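PDB 3CLW: conserved exported protein from Bacteroides fragilis, which probably hydrolyses O-glycosidic bonds as a glycoside hydrolase of family 30, although its substrate is not known. Local coordinates for residues F271-A282 with T306-E317; G233-I241 with I291-L299. All coordinates share one frame; numbering follows the deposited sequence.

Contact 1 of 2, residues F271-A282 with T306-E317; sequences FNCVAAHDYWSA and TKFWASEYCILE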
loop_
_atom_site.group_PDB
_atom_site.type_symbol
_atom_site.label_atom_id
_atom_site.label_comp_id
_atom_site.label_asym_id
_atom_site.label_seq_id
_atom_site.Cartn_x
_atom_site.Cartn_y
_atom_site.Cartn_z
ATOM N N PHE A 271 4.392 9.636 12.983
ATOM C CA PHE A 271 5.152 8.534 12.445
ATOM C C PHE A 271 6.228 9.117 11.541
ATOM O O PHE A 271 5.912 9.817 10.561
ATOM C CB PHE A 271 4.238 7.595 11.660
ATOM C CG PHE A 271 4.945 6.410 11.075
ATOM C CD1 PHE A 271 6.011 5.796 11.759
ATOM C CD2 PHE A 271 4.512 5.858 9.859
ATOM C CE1 PHE A 271 6.649 4.677 11.217
ATOM C CE2 PHE A 271 5.163 4.745 9.313
ATOM C CZ PHE A 271 6.239 4.177 9.990
ATOM N N ASN A 272 7.494 8.820 11.859
ATOM C CA ASN A 272 8.617 9.441 11.178
ATOM C C ASN A 272 8.882 8.753 9.844
ATOM O O ASN A 272 9.796 7.928 9.708
ATOM C CB ASN A 272 9.874 9.459 12.087
ATOM C CG ASN A 272 11.087 10.135 11.428
ATOM O OD1 ASN A 272 10.950 11.081 10.650
ATOM N ND2 ASN A 272 12.278 9.636 11.748
ATOM N N CYS A 273 8.095 9.162 8.860
ATOM C CA CYS A 273 7.919 8.444 7.601
ATOM C C CYS A 273 7.089 9.335 6.693
ATOM O O CYS A 273 6.142 9.992 7.132
ATOM C CB CYS A 273 7.168 7.118 7.838
ATOM S SG CYS A 273 6.908 6.096 6.379
ATOM N N VAL A 274 7.461 9.368 5.423
ATOM C CA VAL A 274 6.706 10.076 4.383
ATOM C C VAL A 274 5.960 9.018 3.538
ATOM O O VAL A 274 6.562 8.034 3.105
ATOM C CB VAL A 274 7.682 10.868 3.487
ATOM C CG1 VAL A 274 6.974 11.539 2.304
ATOM C CG2 VAL A 274 8.463 11.875 4.294
ATOM N N ALA A 275 4.666 9.228 3.319
ATOM C CA ALA A 275 3.860 8.346 2.467
ATOM C C ALA A 275 3.488 8.997 1.160
ATOM O O ALA A 275 2.918 10.091 1.144
ATOM C CB ALA A 275 2.564 7.877 3.203
ATOM N N ALA A 276 3.796 8.316 0.064
ATOM C CA ALA A 276 3.328 8.739 -1.254
ATOM C C ALA A 276 2.921 7.530 -2.089
ATOM O O ALA A 276 3.326 6.399 -1.807
ATOM C CB ALA A 276 4.400 9.561 -1.988
ATOM N N HIS A 277 2.126 7.797 -3.122
ATOM C CA HIS A 277 1.604 6.768 -4.024
ATOM C C HIS A 277 2.449 6.640 -5.273
ATOM O O HIS A 277 3.073 7.613 -5.712
ATOM C CB HIS A 277 0.146 7.093 -4.365
ATOM C CG HIS A 277 -0.719 7.243 -3.150
ATOM N ND1 HIS A 277 -2.017 7.697 -3.201
ATOM C CD2 HIS A 277 -0.443 7.043 -1.841
ATOM C CE1 HIS A 277 -2.517 7.744 -1.978
ATOM N NE2 HIS A 277 -1.592 7.319 -1.139
ATOM N N ASP A 278 2.483 5.429 -5.816
ATOM C CA ASP A 278 3.261 5.073 -7.017
ATOM C C ASP A 278 2.665 5.562 -8.337
ATOM O O ASP A 278 3.311 5.464 -9.380
ATOM C CB ASP A 278 3.374 3.562 -7.104
ATOM C CG ASP A 278 4.295 2.997 -6.069
ATOM O OD1 ASP A 278 5.511 3.292 -6.119
ATOM O OD2 ASP A 278 3.802 2.232 -5.217
ATOM N N TYR A 279 1.431 6.038 -8.305
ATOM C CA TYR A 279 0.741 6.445 -9.524
ATOM C C TYR A 279 1.564 7.378 -10.431
ATOM O O TYR A 279 2.281 8.232 -9.937
ATOM C CB TYR A 279 -0.585 7.114 -9.165
ATOM C CG TYR A 279 -1.552 6.205 -8.421
ATOM C CD1 TYR A 279 -2.159 5.113 -9.075
ATOM C CD2 TYR A 279 -1.875 6.441 -7.088
ATOM C CE1 TYR A 279 -3.052 4.274 -8.416
ATOM C CE2 TYR A 279 -2.775 5.607 -6.411
ATOM C CZ TYR A 279 -3.365 4.519 -7.094
ATOM O OH TYR A 279 -4.264 3.689 -6.473
ATOM N N TRP A 280 1.447 7.179 -11.749
ATOM C CA TRP A 280 2.049 8.031 -12.804
ATOM C C TRP A 280 3.565 8.115 -12.835
ATOM O O TRP A 280 4.130 8.974 -13.501
ATOM C CB TRP A 280 1.424 9.433 -12.829
ATOM C CG TRP A 280 -0.014 9.396 -12.541
ATOM C CD1 TRP A 280 -0.633 9.924 -11.450
ATOM C CD2 TRP A 280 -1.030 8.746 -13.322
ATOM N NE1 TRP A 280 -1.986 9.652 -11.497
ATOM C CE2 TRP A 280 -2.259 8.926 -12.632
ATOM C CE3 TRP A 280 -1.027 8.032 -14.540
ATOM C CZ2 TRP A 280 -3.489 8.427 -13.124
ATOM C CZ3 TRP A 280 -2.250 7.504 -15.031
ATOM C CH2 TRP A 280 -3.467 7.714 -14.319
ATOM N N SER A 281 4.238 7.223 -12.137
ATOM C CA SER A 281 5.682 7.285 -12.082
ATOM C C SER A 281 6.293 5.901 -12.289
ATOM O O SER A 281 7.485 5.706 -12.067
ATOM C CB SER A 281 6.161 7.925 -10.758
ATOM O OG SER A 281 5.836 7.134 -9.605
ATOM N N ALA A 282 5.466 4.943 -12.703
ATOM C CA ALA A 282 5.937 3.547 -12.861
ATOM C C ALA A 282 6.382 3.208 -14.276
ATOM O O ALA A 282 6.867 2.107 -14.521
ATOM C CB ALA A 282 4.888 2.559 -12.383
ATOM N N THR A 306 14.294 9.380 8.559
ATOM C CA THR A 306 12.894 9.303 8.179
ATOM C C THR A 306 12.690 8.173 7.202
ATOM O O THR A 306 13.441 8.024 6.260
ATOM C CB THR A 306 12.414 10.649 7.616
ATOM O OG1 THR A 306 12.599 11.632 8.639
ATOM C CG2 THR A 306 10.927 10.617 7.192
ATOM N N LYS A 307 11.683 7.353 7.472
ATOM C CA LYS A 307 11.279 6.286 6.551
ATOM C C LYS A 307 10.484 6.791 5.324
ATOM O O LYS A 307 9.937 7.900 5.305
ATOM C CB LYS A 307 10.480 5.223 7.304
ATOM C CG LYS A 307 11.300 4.343 8.242
ATOM C CD LYS A 307 10.400 3.472 9.046
ATOM C CE LYS A 307 11.203 2.451 9.816
ATOM N NZ LYS A 307 10.325 1.513 10.580
ATOM N N PHE A 308 10.434 5.941 4.303
ATOM C CA PHE A 308 9.481 6.109 3.224
ATOM C C PHE A 308 8.496 4.912 3.144
ATOM O O PHE A 308 8.896 3.780 3.362
ATOM C CB PHE A 308 10.212 6.302 1.878
ATOM C CG PHE A 308 9.266 6.508 0.729
ATOM C CD1 PHE A 308 8.568 7.697 0.609
ATOM C CD2 PHE A 308 9.042 5.491 -0.180
ATOM C CE1 PHE A 308 7.676 7.886 -0.433
ATOM C CE2 PHE A 308 8.151 5.650 -1.211
ATOM C CZ PHE A 308 7.460 6.847 -1.349
ATOM N N TRP A 309 7.224 5.196 2.851
ATOM C CA TRP A 309 6.194 4.175 2.570
ATOM C C TRP A 309 5.547 4.483 1.223
ATOM O O TRP A 309 5.075 5.620 0.967
ATOM C CB TRP A 309 5.090 4.169 3.634
ATOM C CG TRP A 309 5.352 3.370 4.897
ATOM C CD1 TRP A 309 6.578 2.952 5.386
ATOM C CD2 TRP A 309 4.369 2.928 5.855
ATOM N NE1 TRP A 309 6.402 2.268 6.565
ATOM C CE2 TRP A 309 5.061 2.239 6.877
ATOM C CE3 TRP A 309 2.954 3.034 5.937
ATOM C CZ2 TRP A 309 4.411 1.677 7.969
ATOM C CZ3 TRP A 309 2.309 2.476 7.046
ATOM C CH2 TRP A 309 3.039 1.799 8.035
ATOM N N ALA A 310 5.545 3.489 0.339
ATOM C CA ALA A 310 4.720 3.561 -0.867
ATOM C C ALA A 310 3.328 3.078 -0.403
ATOM O O ALA A 310 3.154 1.929 0.030
ATOM C CB ALA A 310 5.330 2.714 -2.007
ATOM N N SER A 311 2.355 3.978 -0.378
ATOM C CA SER A 311 1.157 3.703 0.420
ATOM C C SER A 311 -0.134 3.503 -0.373
ATOM O O SER A 311 -1.204 3.331 0.216
ATOM C CB SER A 311 0.953 4.798 1.463
ATOM O OG SER A 311 0.872 6.067 0.801
ATOM N N GLU A 312 -0.046 3.539 -1.699
ATOM C CA GLU A 312 -1.193 3.220 -2.558
ATOM C C GLU A 312 -0.759 3.038 -3.979
ATOM O O GLU A 312 -0.021 3.839 -4.507
ATOM C CB GLU A 312 -2.279 4.295 -2.503
ATOM C CG GLU A 312 -3.641 3.803 -3.026
ATOM C CD GLU A 312 -4.634 4.912 -3.268
ATOM O OE1 GLU A 312 -5.010 5.643 -2.329
ATOM O OE2 GLU A 312 -5.066 5.048 -4.422
ATOM N N TYR A 313 -1.223 1.956 -4.597
ATOM C CA TYR A 313 -1.107 1.761 -6.036
ATOM C C TYR A 313 -2.165 0.790 -6.564
ATOM O O TYR A 313 -2.569 -0.139 -5.869
ATOM C CB TYR A 313 0.277 1.222 -6.422
ATOM C CG TYR A 313 0.423 1.077 -7.922
ATOM C CD1 TYR A 313 0.468 2.222 -8.754
ATOM C CD2 TYR A 313 0.435 -0.198 -8.528
ATOM C CE1 TYR A 313 0.569 2.099 -10.124
ATOM C CE2 TYR A 313 0.538 -0.338 -9.892
ATOM C CZ TYR A 313 0.603 0.803 -10.691
ATOM O OH TYR A 313 0.706 0.654 -12.059
ATOM N N CYS A 314 -2.587 1.011 -7.806
ATOM C CA CYS A 314 -3.267 -0.012 -8.629
ATOM C C CYS A 314 -3.010 0.337 -10.101
ATOM O O CYS A 314 -2.600 1.470 -10.402
ATOM C CB CYS A 314 -4.763 -0.085 -8.326
ATOM S SG CYS A 314 -5.685 1.377 -8.762
ATOM N N ILE A 315 -3.224 -0.621 -11.010
ATOM C CA ILE A 315 -3.078 -0.371 -12.448
ATOM C C ILE A 315 -4.118 0.636 -12.880
ATOM O O ILE A 315 -5.325 0.375 -12.839
ATOM C CB ILE A 315 -3.245 -1.637 -13.317
ATOM C CG1 ILE A 315 -2.334 -2.767 -12.851
ATOM C CG2 ILE A 315 -3.011 -1.296 -14.798
ATOM C CD1 ILE A 315 -0.846 -2.522 -12.991
ATOM N N LEU A 316 -3.635 1.797 -13.292
ATOM C CA LEU A 316 -4.479 2.925 -13.643
ATOM C C LEU A 316 -4.002 3.482 -14.964
ATOM O O LEU A 316 -4.812 3.901 -15.781
ATOM C CB LEU A 316 -4.354 4.001 -12.574
ATOM C CG LEU A 316 -5.573 4.811 -12.198
ATOM C CD1 LEU A 316 -6.739 3.891 -11.843
ATOM C CD2 LEU A 316 -5.200 5.710 -11.025
ATOM N N GLU A 317 -2.689 3.469 -15.165
ATOM C CA GLU A 317 -2.104 3.991 -16.383
ATOM C C GLU A 317 -2.226 3.016 -17.544
ATOM O O GLU A 317 -2.600 1.851 -17.383
ATOM C CB GLU A 317 -0.635 4.347 -16.188
ATOM C CG GLU A 317 0.265 3.149 -15.961
ATOM C CD GLU A 317 0.440 2.809 -14.486
ATOM O OE1 GLU A 317 -0.514 2.964 -13.682
ATOM O OE2 GLU A 317 1.560 2.386 -14.138
HETATM O O HOH W 1 -0.758 5.346 -12.502
HETATM O O HOH W 2 2.896 5.181 -13.675
#
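Glu-312 reaches across to His-277 and Tyr-279 in the stretch that follows the strand pairing. Its CB lies over the His-277 ring, though the modelled closeness is doubtful. CG, anti to the backbone N (chi1 -162°), lies 3.5 Å from Tyr-279 OH. The carboxylate then divides its contacts. OE1 lies 3.3 Å from His-277 CE1. OE2 accepts a hydrogen bond of 2.6 Å from Tyr-279 OH on its anti lone pair, with carboxylate and phenol planes 82° apart. His-277 itself is held by Glu-186 at ND1 and Glu-231 at NE2.

Strands 273-276 and 307-310 run parallel before this point. Val-274 N bonds to Lys-307 O, and Trp-309 N returns to Val-274 O at 2.9 Å. At the other end of the contact, the edge of Phe-271 meets the face of Trp-309, with CE2 3.4 Å from Trp-309 CZ2. Cys-273 SG sits over the five-membered ring of the same tryptophan. Beyond the strands, a water links Trp-280 N to Glu-317 OE1, while Glu-317 OE2 bonds to the hydroxyls of Tyr-313 and Tyr-337. These are neighbouring strands of a TIM barrel, joined by helix 285-300. The polar cluster lies on their C-terminal side, where TIM-barrel enzymes carry their active sites.

Contact 2 of 2, residues G233-I241 with I291-L299; sequences GDMKYLFEI and IRNRIHKEL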
loop_
_atom_site.group_PDB
_atom_site.type_symbol
_atom_site.label_atom_id
_atom_site.label_comp_id
_atom_site.label_asym_id
_atom_site.label_seq_id
_atom_site.Cartn_x
_atom_site.Cartn_y
_atom_site.Cartn_z
ATOM N N GLY A 233 -0.786 11.880 -4.316
ATOM C CA GLY A 233 -1.147 10.993 -5.422
ATOM C C GLY A 233 -0.043 10.659 -6.401
ATOM O O GLY A 233 -0.108 9.657 -7.110
ATOM N N ASP A 234 0.978 11.507 -6.434
ATOM C CA ASP A 234 2.087 11.398 -7.381
ATOM C C ASP A 234 3.344 11.761 -6.595
ATOM O O ASP A 234 3.354 12.769 -5.857
ATOM C CB ASP A 234 1.854 12.354 -8.576
ATOM C CG ASP A 234 2.833 12.119 -9.745
ATOM O OD1 ASP A 234 4.037 11.886 -9.506
ATOM O OD2 ASP A 234 2.400 12.202 -10.915
ATOM N N MET A 235 4.398 10.949 -6.733
ATOM C CA MET A 235 5.636 11.175 -5.975
ATOM C C MET A 235 6.282 12.550 -6.331
ATOM O O MET A 235 7.168 13.013 -5.639
ATOM C CB MET A 235 6.634 10.023 -6.195
ATOM C CG MET A 235 6.335 8.702 -5.457
ATOM S SD MET A 235 7.088 7.244 -6.265
ATOM C CE MET A 235 7.189 6.164 -4.848
ATOM N N LYS A 236 5.817 13.201 -7.397
ATOM C CA LYS A 236 6.442 14.470 -7.838
ATOM C C LYS A 236 6.152 15.581 -6.843
ATOM O O LYS A 236 6.952 16.475 -6.681
ATOM C CB LYS A 236 6.038 14.875 -9.263
ATOM C CG LYS A 236 4.641 15.419 -9.382
ATOM C CD LYS A 236 4.241 15.687 -10.810
ATOM C CE LYS A 236 2.773 16.087 -10.848
ATOM N NZ LYS A 236 2.301 16.527 -12.213
ATOM N N TYR A 237 5.027 15.471 -6.136
ATOM C CA TYR A 237 4.669 16.415 -5.080
ATOM C C TYR A 237 5.577 16.329 -3.848
ATOM O O TYR A 237 5.455 17.126 -2.933
ATOM C CB TYR A 237 3.212 16.226 -4.707
ATOM C CG TYR A 237 2.277 16.661 -5.800
ATOM C CD1 TYR A 237 1.933 18.016 -5.957
ATOM C CD2 TYR A 237 1.732 15.733 -6.693
ATOM C CE1 TYR A 237 1.071 18.413 -6.972
ATOM C CE2 TYR A 237 0.875 16.127 -7.687
ATOM C CZ TYR A 237 0.551 17.466 -7.836
ATOM O OH TYR A 237 -0.317 17.849 -8.844
ATOM N N LEU A 238 6.467 15.345 -3.813
ATOM C CA LEU A 238 7.431 15.268 -2.724
ATOM C C LEU A 238 8.546 16.343 -2.858
ATOM O O LEU A 238 9.262 16.630 -1.894
ATOM C CB LEU A 238 8.034 13.868 -2.633
ATOM C CG LEU A 238 7.055 12.743 -2.207
ATOM C CD1 LEU A 238 7.763 11.459 -2.059
ATOM C CD2 LEU A 238 6.284 13.084 -0.916
ATOM N N PHE A 239 8.660 16.901 -4.059
ATOM C CA PHE A 239 9.602 17.953 -4.394
ATOM C C PHE A 239 8.825 19.153 -4.952
ATOM O O PHE A 239 7.657 19.045 -5.251
ATOM C CB PHE A 239 10.596 17.422 -5.419
ATOM C CG PHE A 239 11.014 15.986 -5.175
ATOM C CD1 PHE A 239 12.008 15.676 -4.249
ATOM C CD2 PHE A 239 10.415 14.941 -5.880
ATOM C CE1 PHE A 239 12.389 14.370 -4.028
ATOM C CE2 PHE A 239 10.803 13.624 -5.649
ATOM C CZ PHE A 239 11.789 13.348 -4.722
ATOM N N GLU A 240 9.467 20.312 -5.056
ATOM C CA GLU A 240 8.778 21.531 -5.502
ATOM C C GLU A 240 8.574 21.450 -7.001
ATOM O O GLU A 240 9.519 21.118 -7.719
ATOM C CB GLU A 240 9.605 22.775 -5.133
ATOM C CG GLU A 240 8.860 24.108 -5.272
ATOM C CD GLU A 240 9.691 25.307 -4.770
ATOM O OE1 GLU A 240 10.944 25.264 -4.821
ATOM O OE2 GLU A 240 9.087 26.297 -4.315
ATOM N N ILE A 241 7.351 21.725 -7.461
ATOM C CA ILE A 241 6.977 21.561 -8.885
ATOM C C ILE A 241 6.275 22.752 -9.576
ATOM O O ILE A 241 6.154 22.766 -10.798
ATOM C CB ILE A 241 6.079 20.300 -9.136
ATOM C CG1 ILE A 241 4.814 20.335 -8.272
ATOM C CG2 ILE A 241 6.888 19.004 -8.955
ATOM C CD1 ILE A 241 3.547 19.953 -9.014
ATOM N N ILE A 291 12.994 9.156 -10.258
ATOM C CA ILE A 291 12.178 9.746 -9.201
ATOM C C ILE A 291 12.371 9.036 -7.853
ATOM O O ILE A 291 12.451 9.699 -6.817
ATOM C CB ILE A 291 10.687 9.860 -9.574
ATOM C CG1 ILE A 291 9.968 10.800 -8.582
ATOM C CG2 ILE A 291 10.016 8.487 -9.605
ATOM C CD1 ILE A 291 8.748 11.452 -9.121
ATOM N N ARG A 292 12.498 7.711 -7.877
ATOM C CA ARG A 292 12.674 6.943 -6.648
ATOM C C ARG A 292 14.061 7.120 -6.021
ATOM O O ARG A 292 14.208 7.127 -4.785
ATOM C CB ARG A 292 12.343 5.463 -6.894
ATOM C CG ARG A 292 10.845 5.157 -6.810
ATOM C CD ARG A 292 10.409 3.992 -7.688
ATOM N NE ARG A 292 8.949 3.970 -7.733
ATOM C CZ ARG A 292 8.204 4.608 -8.632
ATOM N NH1 ARG A 292 8.777 5.273 -9.629
ATOM N NH2 ARG A 292 6.876 4.565 -8.551
ATOM N N ASN A 293 15.084 7.223 -6.866
ATOM C CA ASN A 293 16.429 7.615 -6.397
ATOM C C ASN A 293 16.414 8.998 -5.773
ATOM O O ASN A 293 17.029 9.224 -4.750
ATOM C CB ASN A 293 17.446 7.579 -7.538
ATOM C CG ASN A 293 18.060 6.197 -7.729
ATOM O OD1 ASN A 293 18.230 5.446 -6.764
ATOM N ND2 ASN A 293 18.418 5.870 -8.974
ATOM N N ARG A 294 15.669 9.911 -6.373
ATOM C CA ARG A 294 15.568 11.254 -5.830
ATOM C C ARG A 294 14.967 11.275 -4.420
ATOM O O ARG A 294 15.437 12.026 -3.547
ATOM C CB ARG A 294 14.772 12.155 -6.764
ATOM C CG ARG A 294 15.122 13.618 -6.533
ATOM C CD ARG A 294 14.305 14.512 -7.390
ATOM N NE ARG A 294 14.410 15.892 -6.939
ATOM C CZ ARG A 294 13.728 16.902 -7.452
ATOM N NH1 ARG A 294 12.894 16.702 -8.456
ATOM N NH2 ARG A 294 13.904 18.126 -6.962
ATOM N N ILE A 295 13.955 10.426 -4.197
ATOM C CA ILE A 295 13.294 10.330 -2.904
ATOM C C ILE A 295 14.318 10.012 -1.832
ATOM O O ILE A 295 14.420 10.726 -0.833
ATOM C CB ILE A 295 12.158 9.248 -2.879
ATOM C CG1 ILE A 295 11.017 9.624 -3.854
ATOM C CG2 ILE A 295 11.660 9.043 -1.455
ATOM C CD1 ILE A 295 9.890 8.587 -3.913
ATOM N N HIS A 296 15.063 8.931 -2.045
ATOM C CA HIS A 296 16.069 8.507 -1.096
ATOM C C HIS A 296 17.201 9.543 -0.892
ATOM O O HIS A 296 17.634 9.775 0.233
ATOM C CB HIS A 296 16.654 7.168 -1.509
ATOM C CG HIS A 296 17.621 6.618 -0.519
ATOM N ND1 HIS A 296 17.306 6.469 0.813
ATOM C CD2 HIS A 296 18.910 6.221 -0.653
ATOM C CE1 HIS A 296 18.352 5.977 1.457
ATOM N NE2 HIS A 296 19.342 5.830 0.591
ATOM N N LYS A 297 17.652 10.162 -1.980
ATOM C CA LYS A 297 18.685 11.199 -1.917
ATOM C C LYS A 297 18.214 12.353 -1.016
ATOM O O LYS A 297 18.872 12.659 -0.028
ATOM C CB LYS A 297 19.059 11.701 -3.317
ATOM C CG LYS A 297 20.325 12.626 -3.373
ATOM C CD LYS A 297 20.109 13.861 -4.288
ATOM C CE LYS A 297 19.465 13.510 -5.652
ATOM N NZ LYS A 297 18.904 14.681 -6.490
ATOM N N GLU A 298 17.063 12.946 -1.329
ATOM C CA GLU A 298 16.547 14.094 -0.562
ATOM C C GLU A 298 16.113 13.716 0.830
ATOM O O GLU A 298 16.390 14.432 1.778
ATOM C CB GLU A 298 15.356 14.777 -1.238
ATOM C CG GLU A 298 15.530 15.153 -2.692
ATOM C CD GLU A 298 16.643 16.106 -2.937
ATOM O OE1 GLU A 298 17.054 16.230 -4.124
ATOM O OE2 GLU A 298 17.112 16.724 -1.951
ATOM N N LEU A 299 15.394 12.599 0.953
ATOM C CA LEU A 299 14.883 12.200 2.276
ATOM C C LEU A 299 15.990 11.788 3.224
ATOM O O LEU A 299 15.930 12.116 4.398
ATOM C CB LEU A 299 13.799 11.109 2.185
ATOM C CG LEU A 299 12.878 10.881 3.382
ATOM C CD1 LEU A 299 12.250 12.164 3.945
ATOM C CD2 LEU A 299 11.796 9.852 3.007
#
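Arg-292 NH2 is held by the carboxylate of Asp-278 and touched by Met-235 SD, which sits over the guanidinium face 3.5 Å from NH2. The NE of this arginine pairs with Asp-345, and NH1 bonds to the carbonyls of Ser-281 and Leu-288. The sulfur therefore rests on a group whose rotation is already fixed. The setting is the outer layer of a TIM barrel. Helix 285-300 packs here against the loop that follows strand 226-232. That loop begins with an Asx turn, in which Asp-234 OD1 accepts from Lys-236 N. It continues as the 3-10 segment 235-238.

No hydrogen bond joins the two segments directly. Apolar contacts fill the inner side. Met-235 CE touches Ile-295 CD1 at 3.7 Å, and Leu-238 CD1 reaches the same methyl at 4.0 Å. Ile-291 CG1 stands anti to the backbone N (chi1 -166°), which carries CD1 to the 3-10 backbone, 3.9 Å from Met-235 C.

Phe-239 is wedged against the helix. Leu-238 CB lies over one ring face, offset toward the rim. The guanidinium of Arg-294 lies flat on the opposite face, with planes 6° apart and centres 4.1 Å apart. This is a stacked cation-pi contact. Arg-294 CD adds a CH-pi contact over the ring centre. At the ring edge, Phe-239 CZ comes within 3.7 Å of Ile-295 N, which bonds within the helix to Ile-291 O. Glu-298 OE1 lies in the guanidinium plane of Arg-294, but its pairing with NE is long. Lys-297 NZ also makes a weak bond to OE1, while Glu-298 OE2 turns to His-253. The carbon chain of this glutamate meets the phenylalanine too: Glu-298 CG lies 3.5 Å from Phe-239 CE1, near the ring plane.

Contact 1 is buried, with its centre about 7 Å from the centre of the chain. Contact 2 is partly buried and lies about 17 Å out. The helix of contact 2, 285-300, links the two strands of contact 1; the loop it packs on follows strand 226-232. Contact 1 combines backbone pairing with side-chain bonds; contact 2 has no hydrogen bond between its segments and rests on packing and cation-pi stacking. The two arginines of contact 2 differ: Arg-294 is exposed, Arg-292 buried and turned toward contact 1. Phe-308 of the strand pair packs on Met-235, Leu-238 and Ile-295, so an apolar layer joins the two contacts.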